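Local coordinates for microtubule-associated serine/threonine-protein kinase 3 (Homo sapiens, PDB 3KHF) that is a protein kinase whose PDZ domain, the part in this structure, probably binds the C-terminal tails of partner proteins, at residues S18-R23 with V37-E42; L57-N62 with R88-E93. All blocks are in the same frame, centred on the assembly; numbering follows the deposited sequence. Where two conformers were deposited one is given.

Contact 1: S18-R23 with V37-E42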
ATOM      1  N   SER A  18      -1.373   3.404  -6.968  1.00 10.32           N
ATOM      2  CA  SER A  18      -2.649   3.714  -6.343  1.00 10.34           C
ATOM      3  C   SER A  18      -2.958   2.681  -5.281  1.00  9.88           C
ATOM      4  O   SER A  18      -2.471   1.549  -5.315  1.00 10.36           O
ATOM      5  CB  SER A  18      -3.784   3.748  -7.348  1.00 11.63           C
ATOM      6  OG  SER A  18      -4.122   2.465  -7.750  1.00 13.20           O
ATOM      7  N   LEU A  19      -3.772   3.080  -4.324  1.00  9.54           N
ATOM      8  CA  LEU A  19      -4.178   2.147  -3.274  1.00 10.07           C
ATOM      9  C   LEU A  19      -5.620   2.358  -2.886  1.00  9.15           C
ATOM     10  O   LEU A  19      -6.182   3.446  -3.063  1.00 11.32           O
ATOM     11  CB  LEU A  19      -3.255   2.194  -2.071  1.00 11.94           C
ATOM     12  CG  LEU A  19      -3.410   3.328  -1.065  1.00 12.90           C
ATOM     13  CD1 LEU A  19      -2.509   3.036   0.146  1.00 15.64           C
ATOM     14  CD2 LEU A  19      -3.042   4.687  -1.650  1.00 14.43           C
ATOM     15  N   ARG A  20      -6.208   1.274  -2.392  1.00  8.45           N
ATOM     16  CA  ARG A  20      -7.541   1.305  -1.836  1.00  8.48           C
ATOM     17  C   ARG A  20      -7.455   0.956  -0.367  1.00  8.17           C
ATOM     18  O   ARG A  20      -6.602   0.172   0.049  1.00  9.60           O
ATOM     19  CB  ARG A  20      -8.533   0.331  -2.522  1.00  9.25           C
ATOM     20  CG  ARG A  20      -8.773   0.594  -3.987  1.00 10.04           C
ATOM     21  CD  ARG A  20      -9.768  -0.363  -4.580  1.00 10.84           C
ATOM     22  NE  ARG A  20      -9.872  -0.158  -6.025  1.00 14.88           N
ATOM     23  CZ  ARG A  20     -10.694   0.702  -6.607  1.00 14.45           C
ATOM     24  NH1 ARG A  20     -11.558   1.414  -5.883  1.00 14.91           N
ATOM     25  NH2 ARG A  20     -10.666   0.855  -7.926  1.00 18.18           N
ATOM     26  N   ALA A  21      -8.363   1.516   0.403  1.00  8.60           N
ATOM     27  CA  ALA A  21      -8.602   1.107   1.773  1.00  9.20           C
ATOM     28  C   ALA A  21      -9.759   0.143   1.764  1.00  9.15           C
ATOM     29  O   ALA A  21     -10.874   0.506   1.399  1.00 12.87           O
ATOM     30  CB  ALA A  21      -8.916   2.315   2.638  1.00 11.01           C
ATOM     31  N   ILE A  22      -9.522  -1.101   2.105  1.00  7.99           N
ATOM     32  CA  ILE A  22     -10.556  -2.122   2.103  1.00  7.82           C
ATOM     33  C   ILE A  22     -11.082  -2.285   3.525  1.00  8.04           C
ATOM     34  O   ILE A  22     -10.325  -2.577   4.434  1.00  8.46           O
ATOM     35  CB  ILE A  22     -10.012  -3.488   1.589  1.00  8.26           C
ATOM     36  CG1 ILE A  22      -9.299  -3.328   0.232  1.00  9.06           C
ATOM     37  CG2 ILE A  22     -11.103  -4.547   1.570  1.00  9.87           C
ATOM     38  CD1 ILE A  22     -10.207  -2.782  -0.855  1.00  9.68           C
ATOM     39  N   ARG A  23     -12.384  -2.095   3.711  1.00  7.97           N
ATOM     40  CA  ARG A  23     -13.028  -2.376   4.988  0.50  8.26           C
ATOM     41  C   ARG A  23     -13.225  -3.873   5.080  1.00  8.13           C
ATOM     42  O   ARG A  23     -14.038  -4.441   4.344  1.00  9.04           O
ATOM     43  CB  ARG A  23     -14.383  -1.684   5.084  0.50  8.72           C
ATOM     44  CG  ARG A  23     -14.353  -0.170   4.981  0.50  9.40           C
ATOM     45  CD  ARG A  23     -15.768   0.385   5.068  0.50 12.06           C
ATOM     46  NE  ARG A  23     -15.854   1.814   4.773  0.50 13.46           N
ATOM     47  CZ  ARG A  23     -15.952   2.326   3.546  0.50 14.52           C
ATOM     48  NH1 ARG A  23     -15.955   1.545   2.471  0.50 15.24           N
ATOM     49  NH2 ARG A  23     -16.035   3.634   3.389  0.50 15.81           N
ATOM     50  N   VAL A  37      -4.346  -1.665   0.387  1.00  6.82           N
ATOM     51  CA  VAL A  37      -3.911  -2.576  -0.657  1.00  7.27           C
ATOM     52  C   VAL A  37      -3.562  -1.788  -1.914  1.00  6.87           C
ATOM     53  O   VAL A  37      -4.346  -0.997  -2.418  1.00  7.52           O
ATOM     54  CB  VAL A  37      -4.993  -3.637  -0.955  1.00  7.96           C
ATOM     55  CG1 VAL A  37      -4.522  -4.607  -2.059  1.00  9.19           C
ATOM     56  CG2 VAL A  37      -5.380  -4.393   0.325  1.00  8.97           C
ATOM     57  N   VAL A  38      -2.368  -2.040  -2.450  1.00  7.21           N
ATOM     58  CA  VAL A  38      -1.924  -1.429  -3.689  1.00  7.57           C
ATOM     59  C   VAL A  38      -2.757  -1.984  -4.829  1.00  7.75           C
ATOM     60  O   VAL A  38      -2.842  -3.201  -5.018  1.00  8.88           O
ATOM     61  CB  VAL A  38      -0.443  -1.727  -3.957  1.00  7.72           C
ATOM     62  CG1 VAL A  38       0.038  -1.147  -5.310  1.00  9.21           C
ATOM     63  CG2 VAL A  38       0.426  -1.178  -2.815  1.00  8.73           C
ATOM     64  N   TRP A  39      -3.381  -1.097  -5.600  1.00  8.74           N
ATOM     65  CA  TRP A  39      -4.249  -1.540  -6.685  1.00  9.92           C
ATOM     66  C   TRP A  39      -3.587  -1.472  -8.045  1.00 10.98           C
ATOM     67  O   TRP A  39      -3.949  -2.231  -8.942  1.00 13.83           O
ATOM     68  CB  TRP A  39      -5.592  -0.779  -6.726  1.00 10.60           C
ATOM     69  CG  TRP A  39      -6.769  -1.718  -6.818  1.00 10.29           C
ATOM     70  CD1 TRP A  39      -7.447  -2.112  -7.938  1.00 10.65           C
ATOM     71  CD2 TRP A  39      -7.299  -2.470  -5.746  1.00  9.26           C
ATOM     72  NE1 TRP A  39      -8.402  -3.038  -7.602  1.00 10.91           N
ATOM     73  CE2 TRP A  39      -8.320  -3.287  -6.261  1.00  9.59           C
ATOM     74  CE3 TRP A  39      -6.997  -2.550  -4.396  1.00  9.38           C
ATOM     75  CZ2 TRP A  39      -9.081  -4.121  -5.447  1.00  9.12           C
ATOM     76  CZ3 TRP A  39      -7.722  -3.396  -3.603  1.00  9.27           C
ATOM     77  CH2 TRP A  39      -8.759  -4.157  -4.126  1.00  9.75           C
ATOM     78  N   SER A  40      -2.625  -0.569  -8.221  1.00 11.10           N
ATOM     79  CA  SER A  40      -1.983  -0.394  -9.511  1.00 11.80           C
ATOM     80  C   SER A  40      -0.646   0.259  -9.257  1.00 11.29           C
ATOM     81  O   SER A  40      -0.474   0.966  -8.261  1.00 10.87           O
ATOM     82  CB  SER A  40      -2.837   0.468 -10.461  1.00 12.47           C
ATOM     83  OG  SER A  40      -2.838   1.817 -10.082  1.00 14.70           O
ATOM     84  N   VAL A  41       0.290   0.021 -10.174  1.00 11.36           N
ATOM     85  CA  VAL A  41       1.593   0.658 -10.149  1.00 11.98           C
ATOM     86  C   VAL A  41       1.859   1.183 -11.565  1.00 12.40           C
ATOM     87  O   VAL A  41       1.634   0.468 -12.537  1.00 13.62           O
ATOM     88  CB  VAL A  41       2.665  -0.353  -9.702  1.00 13.29           C
ATOM     89  CG1 VAL A  41       3.998   0.265  -9.695  1.00 15.29           C
ATOM     90  CG2 VAL A  41       2.361  -0.888  -8.304  1.00 14.20           C
ATOM     91  N   GLU A  42       2.308   2.428 -11.666  1.00 12.61           N
ATOM     92  CA  GLU A  42       2.530   3.078 -12.967  0.50 13.08           C
ATOM     93  C   GLU A  42       3.840   2.639 -13.611  1.00 13.06           C
ATOM     94  O   GLU A  42       4.887   2.512 -12.960  1.00 13.35           O
ATOM     95  CB  GLU A  42       2.517   4.604 -12.816  0.50 13.55           C
ATOM     96  CG  GLU A  42       1.169   5.201 -12.446  0.50 14.76           C
ATOM     97  CD  GLU A  42       0.070   4.756 -13.388  0.50 17.35           C
ATOM     98  OE1 GLU A  42       0.080   5.179 -14.564  0.50 18.52           O
ATOM     99  OE2 GLU A  42      -0.803   3.973 -12.970  0.50 18.38           O
TER
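Ser18 and Arg20 pair with Ser40 and Val37 across two antiparallel strands whose N-to-C directions over these short segments differ by 149°, and a beta bulge at Trp39 shifts the register by one residue between the two pairs. Val37 N gives a nearly linear bond to Arg20 O at 2.9 Å, and Arg20 N returns one to Val37 O. At the bulge, Trp39 N donates to Ser18 O at 2.8 Å, while Ser18 N bonds to Ser40 O.

The principal side-chain feature is Arg20 lying over one face of the Trp39 indole. Its CG stands anti to the carbonyl carbon (chi1 -62°), and the chain then runs extended to NE, drawing the methylenes across the ring. CD sits 3.5 Å from the centroid of the six-membered ring of Trp39, a CH-pi contact, and Arg20 CZ lies 4.5 Å from the centroid of the five-membered ring in a cation-pi interaction. The guanidinium is not laid flat: its plane stands 84° from that of the indole and presents an edge to it.

This pair of strands is the hairpin 17-25/32-41 of the PDZ fold. In this family the first of these strands and helix 71-80 border the groove where a peptide tail adds as a further strand. Leu19 and Val38 point to the other face of the sheet, where Leu19 packs on Val74 and Leu78 of that helix.

Ile22 adds an apolar contact to Val37 and Trp39. Its CD1 meets Trp39 CZ3 at 3.8 Å, approaching the ring obliquely, and its CG1 lies 4.1 Å from Val37 CG2. Toward the start of the strand, Ser18 OG and Ser40 OG share a 2.7 Å hydrogen bond that either hydroxyl could donate, a side-chain link alongside the Ser18-Ser40 backbone bond.

Contact 2: L57-N62 with R88-E93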
ATOM      1  N   LEU A  57      -0.480  -5.847   0.212  1.00  7.80           N
ATOM      2  CA  LEU A  57      -0.989  -5.233   1.426  1.00  7.93           C
ATOM      3  C   LEU A  57       0.142  -4.455   2.073  1.00  7.25           C
ATOM      4  O   LEU A  57       1.210  -5.016   2.345  1.00  8.97           O
ATOM      5  CB  LEU A  57      -1.456  -6.302   2.420  1.00  8.02           C
ATOM      6  CG  LEU A  57      -1.975  -5.816   3.773  1.00  8.89           C
ATOM      7  CD1 LEU A  57      -3.331  -5.099   3.621  1.00 10.40           C
ATOM      8  CD2 LEU A  57      -2.090  -6.963   4.768  1.00 10.07           C
ATOM      9  N   ILE A  58      -0.064  -3.159   2.280  1.00  7.70           N
ATOM     10  CA  ILE A  58       0.933  -2.333   2.971  1.00  8.11           C
ATOM     11  C   ILE A  58       0.667  -2.443   4.472  1.00  8.04           C
ATOM     12  O   ILE A  58      -0.374  -2.034   4.960  1.00  9.54           O
ATOM     13  CB  ILE A  58       0.871  -0.854   2.524  1.00  8.64           C
ATOM     14  CG1 ILE A  58       1.189  -0.742   1.031  1.00 10.57           C
ATOM     15  CG2 ILE A  58       1.812   0.001   3.350  1.00  9.84           C
ATOM     16  CD1 ILE A  58       0.968   0.631   0.407  1.00 12.02           C
ATOM     17  N   THR A  59       1.643  -2.953   5.212  1.00  8.94           N
ATOM     18  CA  THR A  59       1.487  -3.116   6.654  1.00  9.76           C
ATOM     19  C   THR A  59       2.197  -2.003   7.403  1.00  9.64           C
ATOM     20  O   THR A  59       1.775  -1.641   8.508  1.00 10.84           O
ATOM     21  CB  THR A  59       2.011  -4.498   7.106  1.00 11.06           C
ATOM     22  OG1 THR A  59       3.401  -4.601   6.823  1.00 12.59           O
ATOM     23  CG2 THR A  59       1.275  -5.634   6.389  1.00 13.50           C
ATOM     24  N   HIS A  60       3.260  -1.451   6.824  1.00  9.99           N
ATOM     25  CA  HIS A  60       4.056  -0.440   7.521  1.00 10.37           C
ATOM     26  C   HIS A  60       4.547   0.603   6.538  1.00 10.17           C
ATOM     27  O   HIS A  60       4.894   0.279   5.401  1.00 10.35           O
ATOM     28  CB  HIS A  60       5.273  -1.022   8.273  1.00 11.10           C
ATOM     29  CG  HIS A  60       4.949  -2.071   9.285  1.00 12.22           C
ATOM     30  ND1 HIS A  60       4.502  -3.329   8.951  1.00 13.45           N
ATOM     31  CD2 HIS A  60       5.061  -2.057  10.644  1.00 14.36           C
ATOM     32  CE1 HIS A  60       4.316  -4.032  10.054  1.00 15.16           C
ATOM     33  NE2 HIS A  60       4.650  -3.286  11.090  1.00 15.66           N
ATOM     34  N   ILE A  61       4.589   1.854   6.991  1.00 10.93           N
ATOM     35  CA  ILE A  61       5.123   2.967   6.226  1.00 10.79           C
ATOM     36  C   ILE A  61       6.194   3.618   7.113  1.00 11.42           C
ATOM     37  O   ILE A  61       5.897   4.074   8.231  1.00 12.71           O
ATOM     38  CB  ILE A  61       4.045   3.985   5.822  1.00 11.47           C
ATOM     39  CG1 ILE A  61       3.030   3.333   4.883  1.00 11.46           C
ATOM     40  CG2 ILE A  61       4.687   5.206   5.193  1.00 13.47           C
ATOM     41  CD1 ILE A  61       1.851   4.252   4.484  1.00 12.56           C
ATOM     42  N   ASN A  62       7.439   3.639   6.648  1.00 11.65           N
ATOM     43  CA  ASN A  62       8.553   4.192   7.413  1.00 12.42           C
ATOM     44  C   ASN A  62       8.628   3.614   8.819  1.00 12.82           C
ATOM     45  O   ASN A  62       8.891   4.337   9.785  1.00 15.03           O
ATOM     46  CB  ASN A  62       8.488   5.724   7.387  1.00 13.20           C
ATOM     47  CG  ASN A  62       8.649   6.266   5.995  1.00 14.07           C
ATOM     48  OD1 ASN A  62       9.385   5.675   5.189  1.00 16.08           O
ATOM     49  ND2 ASN A  62       7.952   7.358   5.678  1.00 17.91           N
ATOM     50  N   ARG A  88       6.653  -1.840   4.130  1.00  9.86           N
ATOM     51  CA  ARG A  88       6.557  -3.269   4.359  1.00 10.66           C
ATOM     52  C   ARG A  88       5.261  -3.745   3.755  1.00 10.09           C
ATOM     53  O   ARG A  88       4.211  -3.134   3.984  1.00  9.86           O
ATOM     54  CB  ARG A  88       6.626  -3.633   5.828  1.00 10.95           C
ATOM     55  CG  ARG A  88       7.995  -3.425   6.407  1.00 13.57           C
ATOM     56  CD  ARG A  88       8.106  -3.863   7.857  1.00 15.93           C
ATOM     57  NE  ARG A  88       7.720  -5.243   8.050  1.00 19.43           N
ATOM     58  CZ  ARG A  88       7.394  -5.780   9.226  1.00 22.86           C
ATOM     59  NH1 ARG A  88       7.423  -5.051  10.341  1.00 25.10           N
ATOM     60  NH2 ARG A  88       7.035  -7.054   9.285  1.00 25.21           N
ATOM     61  N   THR A  89       5.336  -4.806   2.970  1.00 10.01           N
ATOM     62  CA  THR A  89       4.192  -5.344   2.264  1.00 11.13           C
ATOM     63  C   THR A  89       4.117  -6.853   2.327  1.00 11.78           C
ATOM     64  O   THR A  89       5.133  -7.540   2.526  1.00 14.71           O
ATOM     65  CB  THR A  89       4.225  -4.984   0.774  1.00 12.45           C
ATOM     66  OG1 THR A  89       5.280  -5.698   0.115  1.00 16.37           O
ATOM     67  CG2 THR A  89       4.431  -3.494   0.583  1.00 13.13           C
ATOM     68  N   THR A  90       2.921  -7.377   2.087  1.00 11.60           N
ATOM     69  CA  THR A  90       2.704  -8.805   1.999  1.00 12.58           C
ATOM     70  C   THR A  90       1.669  -9.094   0.901  1.00 12.32           C
ATOM     71  O   THR A  90       0.693  -8.375   0.769  1.00 12.29           O
ATOM     72  CB  THR A  90       2.345  -9.356   3.394  1.00 15.31           C
ATOM     73  OG1 THR A  90       2.377 -10.783   3.357  1.00 18.11           O
ATOM     74  CG2 THR A  90       1.025  -8.834   3.866  1.00 16.97           C
ATOM     75  N   ALA A  91       1.893 -10.150   0.122  1.00 13.71           N
ATOM     76  CA  ALA A  91       0.982 -10.543  -0.955  1.00 14.08           C
ATOM     77  C   ALA A  91       0.795 -12.053  -0.924  1.00 13.87           C
ATOM     78  O   ALA A  91       1.703 -12.791  -0.581  1.00 16.43           O
ATOM     79  CB  ALA A  91       1.542 -10.140  -2.292  1.00 15.66           C
ATOM     80  N   LEU A  92      -0.393 -12.504  -1.268  1.00 13.81           N
ATOM     81  CA  LEU A  92      -0.659 -13.916  -1.570  1.00 15.78           C
ATOM     82  C   LEU A  92      -0.416 -14.107  -3.060  1.00 16.89           C
ATOM     83  O   LEU A  92       0.714 -13.994  -3.515  1.00 19.27           O
ATOM     84  CB  LEU A  92      -2.079 -14.267  -1.200  1.00 16.50           C
ATOM     85  CG  LEU A  92      -2.204 -14.095   0.289  1.00 16.28           C
ATOM     86  CD1 LEU A  92      -3.670 -14.283   0.709  1.00 17.94           C
ATOM     87  CD2 LEU A  92      -1.304 -15.061   1.039  1.00 19.66           C
ATOM     88  N   GLU A  93      -1.432 -14.383  -3.843  1.00 17.78           N
ATOM     89  CA  GLU A  93      -1.196 -14.732  -5.238  0.50 17.87           C
ATOM     90  C   GLU A  93      -0.684 -13.535  -6.008  1.00 17.69           C
ATOM     91  O   GLU A  93      -1.092 -12.388  -5.799  1.00 18.54           O
ATOM     92  CB  GLU A  93      -2.441 -15.291  -5.932  0.50 18.36           C
ATOM     93  CG  GLU A  93      -2.612 -16.797  -5.818  0.50 17.48           C
ATOM     94  CD  GLU A  93      -3.052 -17.225  -4.437  0.50 18.10           C
ATOM     95  OE1 GLU A  93      -3.673 -16.400  -3.740  0.50 17.33           O
ATOM     96  OE2 GLU A  93      -2.793 -18.385  -4.047  0.50 19.25           O
TER
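Arg88 lays its guanidinium flat on the imidazole of His60, the two planes only 13° apart and their centres separated by 4.0 Å. The chain bends at chi3 (56°), bringing NH1 over the ring toward its rim, 3.3 Å from His60 CE1, while Arg88 CD makes a CH-pi contact with the same ring. At the base of these two side chains, the backbone forms a classic beta bulge, with two residues, Thr59 and His60, set against the single Arg88. Arg88 O takes the Thr59 N-H at 2.9 Å and, more weakly, that of His60 N at 3.4 Å; Arg88 N in turn donates to His60 O. Farther along, Leu57 and Thr90 exchange a regular pair of backbone bonds, and their side chains lie side by side, Leu57 CD2 3.7 Å from Thr90 CG2. Ile58 and Thr89 turn to the other face of the sheet, where Thr89 touches Leu52. In this way strand 57-61 is joined to strand 84-90, the last in the chain, which pairs with strand 6-9 as well. Thr59 OG1 shares a 2.7 Å hydrogen bond with His60 ND1 at the ring edge, which helps fix the imidazole's rotation, and the arginine stacked on its face would probably disfavour a second positive charge on the histidine.

Contact 1 and contact 2 follow in series along the chain, the hairpin pairing being complete before strand 57-61 begins, and their centres lie 11 Å apart. They share one curled antiparallel sheet, in which strands 32-41 and 57-61 are neighbours. That adjacency brings the contacts together on both faces: Val38 CG2 meets Ile58 CD1 at 3.7 Å on the side that packs toward helix 71-80, and Val37 CG2 meets Leu57 CD1 at 3.9 Å on the other. The strands of the two contacts thus run in the order 17-25, 32-41, 57-61, 84-90, with 6-9 beyond the last, connecting the strand expected to receive a peptide to the last strand of the PDZ domain.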